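Local coordinates for peptide ABC transporter, peptide-binding protein (Enterococcus faecalis, PDB 3O6P), which is probably the peptide-binding component of a peptide ABC importer, represented here by a fragment from the C-terminal part of the chain, at residues R21-N24 and L25-I29; K89-E93 and L94-T98; V136-S139 and V140-R144; K204-D207 and D208-N211. All blocks are in the same frame, centred on the assembly; numbering follows the deposited sequence.

Contact 1. Residues R21-N24 and L25-I29; sequences RNAN and LRKAI
A28 N donates to N24 O at 2.8 Å in the opening turns of helix 23-31, whose start is closed by an N-cap: N22 OD1 accepts the backbone N of L25 at 2.9 Å. That N-H meets a lone pair of OD1 in the carbonyl plane, and CG, anti to the backbone N of N22 (chi1 -179°), lies beside the carbonyl carbon, where OD1 can turn back over the turn. Asparagine suits an N-cap because its short arm places an acceptor near amides that have no earlier helical carbonyl. Its ND2 and that of N24 both probably donate to E93, which ties the cap to helix 80-94. The ladder also holds R26 N to N22 O and K27 N to A23 O. The R26 chain bends at chi3 (-63°) and brings its guanidinium over A23, whose CA sits 3.6 Å above the centre of one face; alanine's small side chain is consistent with so close an approach. That group also donates from NH2 to D219 O and from NH1 to F20 O, so backbone carbonyls hold this buried charge. On the more open flank, water 2 donates to N24 OD1 at 2.7 Å and accepts from K27 NZ at 2.8 Å.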
loop_
_atom_site.group_PDB
_atom_site.type_symbol
_atom_site.label_atom_id
_atom_site.label_comp_id
_atom_site.label_asym_id
_atom_site.label_seq_id
_atom_site.Cartn_x
_atom_site.Cartn_y
_atom_site.Cartn_z
ATOM N N ARG A 21 0.100 -5.057 12.418
ATOM C CA ARG A 21 0.198 -3.759 13.113
ATOM C C ARG A 21 1.647 -3.381 13.411
ATOM O O ARG A 21 1.926 -2.283 13.902
ATOM C CB ARG A 21 -0.643 -3.734 14.390
ATOM C CG ARG A 21 -2.133 -3.570 14.100
ATOM C CD ARG A 21 -2.960 -3.815 15.334
ATOM N NE ARG A 21 -3.088 -2.619 16.147
ATOM C CZ ARG A 21 -4.224 -1.956 16.339
ATOM N NH1 ARG A 21 -5.350 -2.369 15.773
ATOM N NH2 ARG A 21 -4.233 -0.882 17.112
ATOM N N ASN A 22 2.574 -4.292 13.128
ATOM C CA ASN A 22 3.972 -3.994 13.318
ATOM C C ASN A 22 4.576 -3.378 12.046
ATOM O O ASN A 22 4.593 -4.014 10.988
ATOM C CB ASN A 22 4.729 -5.273 13.708
ATOM C CG ASN A 22 6.193 -5.006 13.947
ATOM O OD1 ASN A 22 6.984 -4.895 12.995
ATOM N ND2 ASN A 22 6.575 -4.880 15.220
ATOM N N ALA A 23 5.053 -2.144 12.148
ATOM C CA ALA A 23 5.562 -1.420 10.970
ATOM C C ALA A 23 6.764 -2.098 10.353
ATOM O O ALA A 23 6.905 -2.104 9.132
ATOM C CB ALA A 23 5.883 0.044 11.342
ATOM N N ASN A 24 7.626 -2.696 11.174
ATOM C CA ASN A 24 8.764 -3.427 10.607
ATOM C C ASN A 24 8.372 -4.635 9.751
ATOM O O ASN A 24 9.024 -4.906 8.733
ATOM C CB ASN A 24 9.756 -3.822 11.686
ATOM C CG ASN A 24 10.512 -2.612 12.211
ATOM O OD1 ASN A 24 10.938 -1.754 11.427
ATOM N ND2 ASN A 24 10.664 -2.519 13.531
ATOM N N LEU A 25 7.314 -5.345 10.138
ATOM C CA LEU A 25 6.804 -6.418 9.280
ATOM C C LEU A 25 6.252 -5.879 7.969
ATOM O O LEU A 25 6.528 -6.442 6.897
ATOM C CB LEU A 25 5.765 -7.303 9.997
ATOM C CG LEU A 25 5.053 -8.353 9.118
ATOM C CD1 LEU A 25 6.065 -9.341 8.487
ATOM C CD2 LEU A 25 3.974 -9.103 9.924
ATOM N N ARG A 26 5.466 -4.811 8.036
ATOM C CA ARG A 26 4.942 -4.246 6.806
ATOM C C ARG A 26 6.074 -3.806 5.840
ATOM O O ARG A 26 6.024 -4.069 4.634
ATOM C CB ARG A 26 3.999 -3.099 7.106
ATOM C CG ARG A 26 2.824 -3.486 8.006
ATOM C CD ARG A 26 1.743 -2.380 7.969
ATOM N NE ARG A 26 2.215 -1.087 8.496
ATOM C CZ ARG A 26 2.123 -0.680 9.762
ATOM N NH1 ARG A 26 1.602 -1.474 10.716
ATOM N NH2 ARG A 26 2.596 0.526 10.077
ATOM N N LYS A 27 7.109 -3.202 6.393
ATOM C CA LYS A 27 8.291 -2.842 5.624
ATOM C C LYS A 27 9.038 -4.075 5.094
ATOM O O LYS A 27 9.499 -4.045 3.949
ATOM C CB LYS A 27 9.215 -1.941 6.463
ATOM C CG LYS A 27 8.578 -0.550 6.719
ATOM C CD LYS A 27 9.340 0.200 7.772
ATOM C CE LYS A 27 8.482 1.407 8.135
ATOM N NZ LYS A 27 9.213 2.285 9.097
ATOM N N ALA A 28 9.176 -5.141 5.912
ATOM C CA ALA A 28 9.889 -6.344 5.445
ATOM C C ALA A 28 9.169 -6.906 4.215
ATOM O O ALA A 28 9.808 -7.293 3.214
ATOM C CB ALA A 28 9.961 -7.387 6.558
ATOM N N ILE A 29 7.835 -6.884 4.263
ATOM C CA ILE A 29 7.016 -7.360 3.135
ATOM C C ILE A 29 7.308 -6.491 1.903
ATOM O O ILE A 29 7.625 -7.023 0.813
ATOM C CB ILE A 29 5.525 -7.364 3.535
ATOM C CG1 ILE A 29 5.274 -8.548 4.486
ATOM C CG2 ILE A 29 4.634 -7.474 2.301
ATOM C CD1 ILE A 29 3.892 -8.503 5.207
HETATM O O HOH W 1 2.138 0.909 12.941
HETATM O O HOH W 2 9.974 0.721 11.269
#

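Contact 2. Residues K89-E93 and L94-T98; sequences KAKKE and LGIST
A90 and L94 form the close-packed side of this helix end. L94 N donates to A90 O at 2.8 Å with an N-H...O angle of 160°, and the leucine side chain leans over the same carbonyl, its CB 3.2 Å and its CG 3.4 Å from A90 O. L94 CG stands anti to its own carbonyl carbon (chi1 -73°), which sends CD1 back along the helix to 4.4 Å from A90 CB. Methyl and isobutyl groups belong on this flank, since A90 lies against N22 and L25 and L94 against P19 and N22. Immediately after L94, helix 80-94 ends in a Schellman motif. K91 O takes the N-H of I96 at 3.1 Å, on a lone pair in the carbonyl plane, while G95 N reaches K92 O in a weak bond of 3.4 Å. G95 is the C' residue; its positive phi (68°) is readily adopted by glycine, and through it the chain turns out of the helix toward strand 99-106. The aliphatic part of K91 runs past the departing backbone, close at first, with CB 3.3 Å from I96 O. Toward the solvent side, where G95 and S97 are exposed, the fit loosens: K91 CD is 4.1 Å from S97 O, and the chain then bends at chi3. Lysine fits this border because its methylenes can cover peptide groups while its ammonium reaches E88 in a salt bridge. E93, which is exposed, extends away from the turn, its carboxylate directed to N22 at the start of helix 23-31.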
loop_
_atom_site.group_PDB
_atom_site.type_symbol
_atom_site.label_atom_id
_atom_site.label_comp_id
_atom_site.label_asym_id
_atom_site.label_seq_id
_atom_site.Cartn_x
_atom_site.Cartn_y
_atom_site.Cartn_z
ATOM N N LYS A 89 13.581 -7.841 13.178
ATOM C CA LYS A 89 13.107 -6.829 14.139
ATOM C C LYS A 89 11.659 -7.119 14.503
ATOM O O LYS A 89 11.305 -7.053 15.700
ATOM C CB LYS A 89 13.190 -5.393 13.595
ATOM C CG LYS A 89 14.566 -4.832 13.368
ATOM C CD LYS A 89 14.424 -3.420 12.757
ATOM C CE LYS A 89 15.747 -2.854 12.246
ATOM N NZ LYS A 89 15.488 -1.474 11.755
ATOM N N ALA A 90 10.817 -7.389 13.489
ATOM C CA ALA A 90 9.397 -7.679 13.746
ATOM C C ALA A 90 9.196 -8.890 14.666
ATOM O O ALA A 90 8.359 -8.840 15.591
ATOM C CB ALA A 90 8.587 -7.854 12.439
ATOM N N LYS A 91 9.954 -9.961 14.414
ATOM C CA LYS A 91 9.895 -11.161 15.264
ATOM C C LYS A 91 10.174 -10.842 16.731
ATOM O O LYS A 91 9.497 -11.355 17.637
ATOM C CB LYS A 91 10.855 -12.254 14.760
ATOM C CG LYS A 91 10.292 -12.975 13.511
ATOM C CD LYS A 91 11.058 -14.189 13.113
ATOM C CE LYS A 91 12.484 -13.862 12.777
ATOM N NZ LYS A 91 13.352 -15.103 12.733
ATOM N N LYS A 92 11.164 -9.995 16.978
ATOM C CA LYS A 92 11.507 -9.645 18.349
ATOM C C LYS A 92 10.403 -8.799 18.976
ATOM O O LYS A 92 9.937 -9.084 20.085
ATOM C CB LYS A 92 12.861 -8.938 18.394
ATOM C CG LYS A 92 13.965 -9.821 17.905
ATOM C CD LYS A 92 15.274 -9.464 18.513
ATOM C CE LYS A 92 16.352 -10.418 18.026
ATOM N NZ LYS A 92 16.809 -10.095 16.638
ATOM N N GLU A 93 9.942 -7.798 18.239
ATOM C CA GLU A 93 8.931 -6.876 18.754
ATOM C C GLU A 93 7.611 -7.576 19.018
ATOM O O GLU A 93 6.960 -7.313 20.041
ATOM C CB GLU A 93 8.735 -5.714 17.777
ATOM C CG GLU A 93 10.009 -4.818 17.723
ATOM C CD GLU A 93 10.003 -3.760 16.629
ATOM O OE1 GLU A 93 9.217 -3.855 15.670
ATOM O OE2 GLU A 93 10.821 -2.805 16.755
ATOM N N LEU A 94 7.209 -8.438 18.083
ATOM C CA LEU A 94 5.921 -9.118 18.158
ATOM C C LEU A 94 5.975 -10.320 19.065
ATOM O O LEU A 94 4.945 -10.794 19.523
ATOM C CB LEU A 94 5.486 -9.577 16.769
ATOM C CG LEU A 94 5.007 -8.458 15.833
ATOM C CD1 LEU A 94 4.866 -9.042 14.435
ATOM C CD2 LEU A 94 3.659 -7.884 16.305
ATOM N N GLY A 95 7.183 -10.827 19.296
ATOM C CA GLY A 95 7.340 -12.071 20.049
ATOM C C GLY A 95 6.802 -13.284 19.298
ATOM O O GLY A 95 6.145 -14.156 19.896
ATOM N N ILE A 96 7.083 -13.347 17.992
ATOM C CA ILE A 96 6.660 -14.490 17.162
ATOM C C ILE A 96 7.862 -15.123 16.466
ATOM O O ILE A 96 8.892 -14.471 16.291
ATOM C CB ILE A 96 5.562 -14.109 16.133
ATOM C CG1 ILE A 96 6.092 -13.133 15.065
ATOM C CG2 ILE A 96 4.314 -13.563 16.889
ATOM C CD1 ILE A 96 5.082 -12.806 13.953
ATOM N N SER A 97 7.708 -16.383 16.064
ATOM C CA SER A 97 8.754 -17.126 15.374
ATOM C C SER A 97 8.423 -17.406 13.915
ATOM O O SER A 97 9.276 -17.844 13.170
ATOM C CB SER A 97 8.940 -18.483 16.074
ATOM O OG SER A 97 7.697 -19.222 16.027
ATOM N N THR A 98 7.174 -17.188 13.525
ATOM C CA THR A 98 6.655 -17.745 12.285
ATOM C C THR A 98 5.488 -16.881 11.855
ATOM O O THR A 98 4.894 -16.183 12.696
ATOM C CB THR A 98 6.168 -19.215 12.499
ATOM O OG1 THR A 98 5.689 -19.741 11.285
ATOM C CG2 THR A 98 5.032 -19.309 13.525
#

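Contact 3. Residues V136-S139 and V140-R144; sequences VPFS and VRLDR
Apolar contact begins with V136 and V140, whose side chains meet at about a right angle, V136 CB lying 3.8 Å from V140 CG1. The other branch, V136 CG2, lies 3.8 Å from R141 CB, so a single valine covers the start of two successive side chains. Branched, compact residues suit this short gap between strand 129-136 and the helix. Further along, F138 CE2 comes within 4.2 Å of L142 CD2. The meeting of F138 and R141 is of a different kind. With CG anti to the backbone N, chi1 of -177° carries the F138 ring to where R141 NH2 meets its edge, 3.7 Å from CD1. Ring and guanidinium planes stand 82° apart, which excludes a flat stack. Among the polar links, R141 N donates to P137 O at 3.0 Å, L142 N to F138 O and D143 N to S139 O. Water 3 bridges V136 O and R141 NE, giving a hydrogen to the first and taking one from the second, both at 2.8 Å. Proline at the N-cap lacks an N-H that would need a partner, and its carbonyl opens the ladder. The arrangement is the strand-to-helix junction of an alpha/beta fold, here the N-terminus of helix 138-147.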
loop_
_atom_site.group_PDB
_atom_site.type_symbol
_atom_site.label_atom_id
_atom_site.label_comp_id
_atom_site.label_asym_id
_atom_site.label_seq_id
_atom_site.Cartn_x
_atom_site.Cartn_y
_atom_site.Cartn_z
ATOM N N VAL A 136 -10.246 -14.952 -6.152
ATOM C CA VAL A 136 -11.702 -15.068 -6.076
ATOM C C VAL A 136 -12.361 -14.019 -6.961
ATOM O O VAL A 136 -11.742 -13.018 -7.318
ATOM C CB VAL A 136 -12.234 -14.858 -4.614
ATOM C CG1 VAL A 136 -11.712 -15.918 -3.643
ATOM C CG2 VAL A 136 -11.883 -13.463 -4.106
ATOM N N PRO A 137 -13.638 -14.215 -7.287
ATOM C CA PRO A 137 -14.377 -13.212 -8.058
ATOM C C PRO A 137 -14.631 -11.916 -7.276
ATOM O O PRO A 137 -14.537 -11.875 -6.061
ATOM C CB PRO A 137 -15.705 -13.905 -8.366
ATOM C CG PRO A 137 -15.453 -15.331 -8.180
ATOM C CD PRO A 137 -14.413 -15.456 -7.115
ATOM N N PHE A 138 -14.969 -10.871 -8.002
ATOM C CA PHE A 138 -15.122 -9.540 -7.433
ATOM C C PHE A 138 -16.038 -9.456 -6.203
ATOM O O PHE A 138 -15.640 -8.879 -5.181
ATOM C CB PHE A 138 -15.619 -8.587 -8.517
ATOM C CG PHE A 138 -15.744 -7.178 -8.055
ATOM C CD1 PHE A 138 -14.610 -6.379 -7.986
ATOM C CD2 PHE A 138 -16.990 -6.635 -7.713
ATOM C CE1 PHE A 138 -14.690 -5.061 -7.576
ATOM C CE2 PHE A 138 -17.080 -5.313 -7.264
ATOM C CZ PHE A 138 -15.929 -4.528 -7.203
ATOM N N SER A 139 -17.252 -9.987 -6.284
ATOM C CA SER A 139 -18.164 -9.795 -5.150
ATOM C C SER A 139 -17.654 -10.488 -3.897
ATOM O O SER A 139 -17.862 -10.002 -2.806
ATOM C CB SER A 139 -19.593 -10.203 -5.477
ATOM O OG SER A 139 -19.619 -11.578 -5.700
ATOM N N VAL A 140 -16.975 -11.614 -4.057
ATOM C CA VAL A 140 -16.350 -12.291 -2.915
ATOM C C VAL A 140 -15.188 -11.489 -2.337
ATOM O O VAL A 140 -15.062 -11.347 -1.101
ATOM C CB VAL A 140 -15.920 -13.731 -3.288
ATOM C CG1 VAL A 140 -15.075 -14.386 -2.152
ATOM C CG2 VAL A 140 -17.171 -14.566 -3.648
ATOM N N ARG A 141 -14.311 -10.981 -3.202
ATOM C CA ARG A 141 -13.193 -10.171 -2.719
ATOM C C ARG A 141 -13.708 -8.966 -1.958
ATOM O O ARG A 141 -13.168 -8.608 -0.909
ATOM C CB ARG A 141 -12.316 -9.711 -3.890
ATOM C CG ARG A 141 -11.162 -8.816 -3.467
ATOM C CD ARG A 141 -10.037 -8.817 -4.497
ATOM N NE ARG A 141 -10.479 -8.429 -5.838
ATOM C CZ ARG A 141 -10.547 -7.175 -6.273
ATOM N NH1 ARG A 141 -10.193 -6.167 -5.472
ATOM N NH2 ARG A 141 -10.942 -6.929 -7.524
ATOM N N LEU A 142 -14.764 -8.348 -2.484
ATOM C CA LEU A 142 -15.309 -7.154 -1.849
ATOM C C LEU A 142 -15.875 -7.494 -0.472
ATOM O O LEU A 142 -15.609 -6.800 0.528
ATOM C CB LEU A 142 -16.417 -6.564 -2.730
ATOM C CG LEU A 142 -17.173 -5.347 -2.181
ATOM C CD1 LEU A 142 -16.204 -4.256 -1.706
ATOM C CD2 LEU A 142 -18.171 -4.796 -3.213
ATOM N N ASP A 143 -16.675 -8.550 -0.420
ATOM C CA ASP A 143 -17.303 -8.958 0.839
ATOM C C ASP A 143 -16.273 -9.323 1.907
ATOM O O ASP A 143 -16.363 -8.837 3.047
ATOM C CB ASP A 143 -18.246 -10.129 0.601
ATOM C CG ASP A 143 -19.007 -10.503 1.828
ATOM O OD1 ASP A 143 -19.798 -9.675 2.328
ATOM O OD2 ASP A 143 -18.812 -11.634 2.289
ATOM N N ARG A 144 -15.294 -10.153 1.542
ATOM C CA ARG A 144 -14.260 -10.552 2.486
ATOM C C ARG A 144 -13.414 -9.352 2.925
ATOM O O ARG A 144 -13.022 -9.266 4.089
ATOM C CB ARG A 144 -13.372 -11.630 1.878
ATOM C CG ARG A 144 -14.090 -12.983 1.724
ATOM C CD ARG A 144 -13.197 -14.055 1.144
ATOM N NE ARG A 144 -11.985 -14.229 1.931
ATOM C CZ ARG A 144 -11.148 -15.244 1.796
ATOM N NH1 ARG A 144 -11.407 -16.209 0.923
ATOM N NH2 ARG A 144 -10.054 -15.297 2.548
HETATM O O HOH W 3 -11.836 -10.194 -7.608
#

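Contact 4. Residues K204-D207 and D208-N211; sequences KRWD and DMLN
Helix 202-218 supplies both halves of this contact, an i to i+3 and i to i+4 pattern of side-chain pairs. On its polar face, K204 and D208 form a salt bridge, with NZ 2.7 Å from OD2 and approaching on the syn lone pair, the side of the other carboxylate oxygen. The lysine chain is extended until its last torsion (chi4 -85°), where it folds NZ back over the aspartate. Acid and base one turn apart suit each other, and the ammonium would be expected to favour the charged form of the otherwise buried D208. Its backbone N meanwhile donates to K204 O at 2.8 Å, one rung of the alpha-helical ladder that continues with M209 N to R205 O and L210 N to W206 O. M209 and L210 pack on helix 68-72, M209 also on helix 165-168, while A193 of helix 185-195 lies against K204 and D208. The selenomethionine M209 bends at chi3 and lies against one face of the R205 guanidinium, SE 3.6 Å from its plane and offset toward the rim, with CE 3.6 Å from NH1. The flexible unbranched chain, a selenoether here in place of methionine's thioether, can follow the flat group, while R205 NH2 is committed to a salt bridge with D163. W206 touches partners three and four residues further on. L210 CG sits over one face of the indole, its CD1 3.5 Å from NE1, and M209 CE reaches CE3 at 3.8 Å from another direction. The indole NE1 donates to E71 OE1, and its ring meets F68 edge-to-face.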
loop_
_atom_site.group_PDB
_atom_site.type_symbol
_atom_site.label_atom_id
_atom_site.label_comp_id
_atom_site.label_asym_id
_atom_site.label_seq_id
_atom_site.Cartn_x
_atom_site.Cartn_y
_atom_site.Cartn_z
ATOM N N LYS A 204 -1.379 25.284 2.132
ATOM C CA LYS A 204 -1.430 24.455 3.330
ATOM C C LYS A 204 -2.048 23.100 2.979
ATOM O O LYS A 204 -1.591 22.071 3.458
ATOM C CB LYS A 204 -2.208 25.126 4.472
ATOM C CG LYS A 204 -2.101 24.280 5.745
ATOM C CD LYS A 204 -2.929 24.753 6.918
ATOM C CE LYS A 204 -2.880 23.681 8.022
ATOM N NZ LYS A 204 -3.884 22.584 7.847
ATOM N N ARG A 205 -3.086 23.102 2.142
ATOM C CA ARG A 205 -3.737 21.834 1.758
ATOM C C ARG A 205 -2.739 20.913 1.030
ATOM O O ARG A 205 -2.687 19.686 1.252
ATOM C CB ARG A 205 -4.989 22.101 0.910
ATOM C CG ARG A 205 -5.659 20.820 0.441
ATOM C CD ARG A 205 -7.030 21.066 -0.204
ATOM N NE ARG A 205 -7.583 19.770 -0.595
ATOM C CZ ARG A 205 -7.403 19.208 -1.790
ATOM N NH1 ARG A 205 -6.704 19.841 -2.732
ATOM N NH2 ARG A 205 -7.933 18.015 -2.052
ATOM N N TRP A 206 -1.950 21.507 0.150
ATOM C CA TRP A 206 -0.927 20.738 -0.570
ATOM C C TRP A 206 0.081 20.136 0.404
ATOM O O TRP A 206 0.451 18.953 0.304
ATOM C CB TRP A 206 -0.208 21.658 -1.571
ATOM C CG TRP A 206 0.829 20.978 -2.442
ATOM C CD1 TRP A 206 2.192 21.039 -2.298
ATOM C CD2 TRP A 206 0.585 20.160 -3.603
ATOM N NE1 TRP A 206 2.802 20.309 -3.289
ATOM C CE2 TRP A 206 1.846 19.768 -4.108
ATOM C CE3 TRP A 206 -0.577 19.729 -4.269
ATOM C CZ2 TRP A 206 1.983 18.960 -5.248
ATOM C CZ3 TRP A 206 -0.437 18.937 -5.419
ATOM C CH2 TRP A 206 0.831 18.549 -5.877
ATOM N N ASP A 207 0.545 20.948 1.345
ATOM C CA ASP A 207 1.514 20.460 2.310
ATOM C C ASP A 207 0.908 19.376 3.221
ATOM O O ASP A 207 1.590 18.420 3.586
ATOM C CB ASP A 207 2.125 21.617 3.107
ATOM C CG ASP A 207 3.166 22.410 2.309
ATOM O OD1 ASP A 207 3.566 21.988 1.202
ATOM O OD2 ASP A 207 3.584 23.484 2.788
ATOM N N ASP A 208 -0.372 19.521 3.577
ATOM C CA ASP A 208 -1.073 18.478 4.350
ATOM C C ASP A 208 -1.130 17.152 3.569
ATOM O O ASP A 208 -0.873 16.064 4.121
ATOM C CB ASP A 208 -2.484 18.939 4.706
ATOM C CG ASP A 208 -2.502 19.915 5.868
ATOM O OD1 ASP A 208 -1.621 19.807 6.757
ATOM O OD2 ASP A 208 -3.421 20.756 5.918
HETATM N N MSE A 209 -1.428 17.237 2.277
HETATM C CA MSE A 209 -1.507 16.020 1.472
HETATM C C MSE A 209 -0.133 15.379 1.306
HETATM O O MSE A 209 -0.009 14.149 1.395
HETATM C CB MSE A 209 -2.148 16.291 0.121
HETATM C CG MSE A 209 -3.636 16.699 0.268
HETATM SE SE MSE A 209 -4.522 16.869 -1.423
HETATM C CE MSE A 209 -3.481 18.322 -2.179
ATOM N N LEU A 210 0.904 16.197 1.073
ATOM C CA LEU A 210 2.287 15.669 1.017
ATOM C C LEU A 210 2.676 14.961 2.315
ATOM O O LEU A 210 3.271 13.874 2.291
ATOM C CB LEU A 210 3.290 16.793 0.758
ATOM C CG LEU A 210 3.364 17.323 -0.670
ATOM C CD1 LEU A 210 4.281 18.545 -0.649
ATOM C CD2 LEU A 210 3.922 16.257 -1.596
ATOM N N ASN A 211 2.345 15.587 3.444
ATOM C CA ASN A 211 2.609 14.979 4.729
ATOM C C ASN A 211 1.849 13.673 4.955
ATOM O O ASN A 211 2.408 12.730 5.551
ATOM C CB ASN A 211 2.382 15.980 5.871
ATOM C CG ASN A 211 3.553 16.920 6.050
ATOM O OD1 ASN A 211 4.705 16.493 5.994
ATOM N ND2 ASN A 211 3.266 18.211 6.280
#

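How the contacts relate
Contacts 1 and 2 are direct neighbours, with centres 11 Å apart. E93 OE1 of contact 2 probably accepts both N22 ND2 and N24 ND2 of contact 1, each at 2.9 Å, and A90 CB packs against N22 OD1, so the start of helix 23-31 is fastened to the end of helix 80-94. Contact 3 stands apart, its centre 25 Å from that of contact 1, at the end of strand 129-136, an outermost strand within this chain. Contact 4 lies on the opposite side of the chain's centre from contact 3, with their centres 34 Å apart. The sodium ion, held by Q123, L126 and V129, is about 10 Å from the side chain of K91 in contact 2 and 11 Å from that of L25 in contact 1.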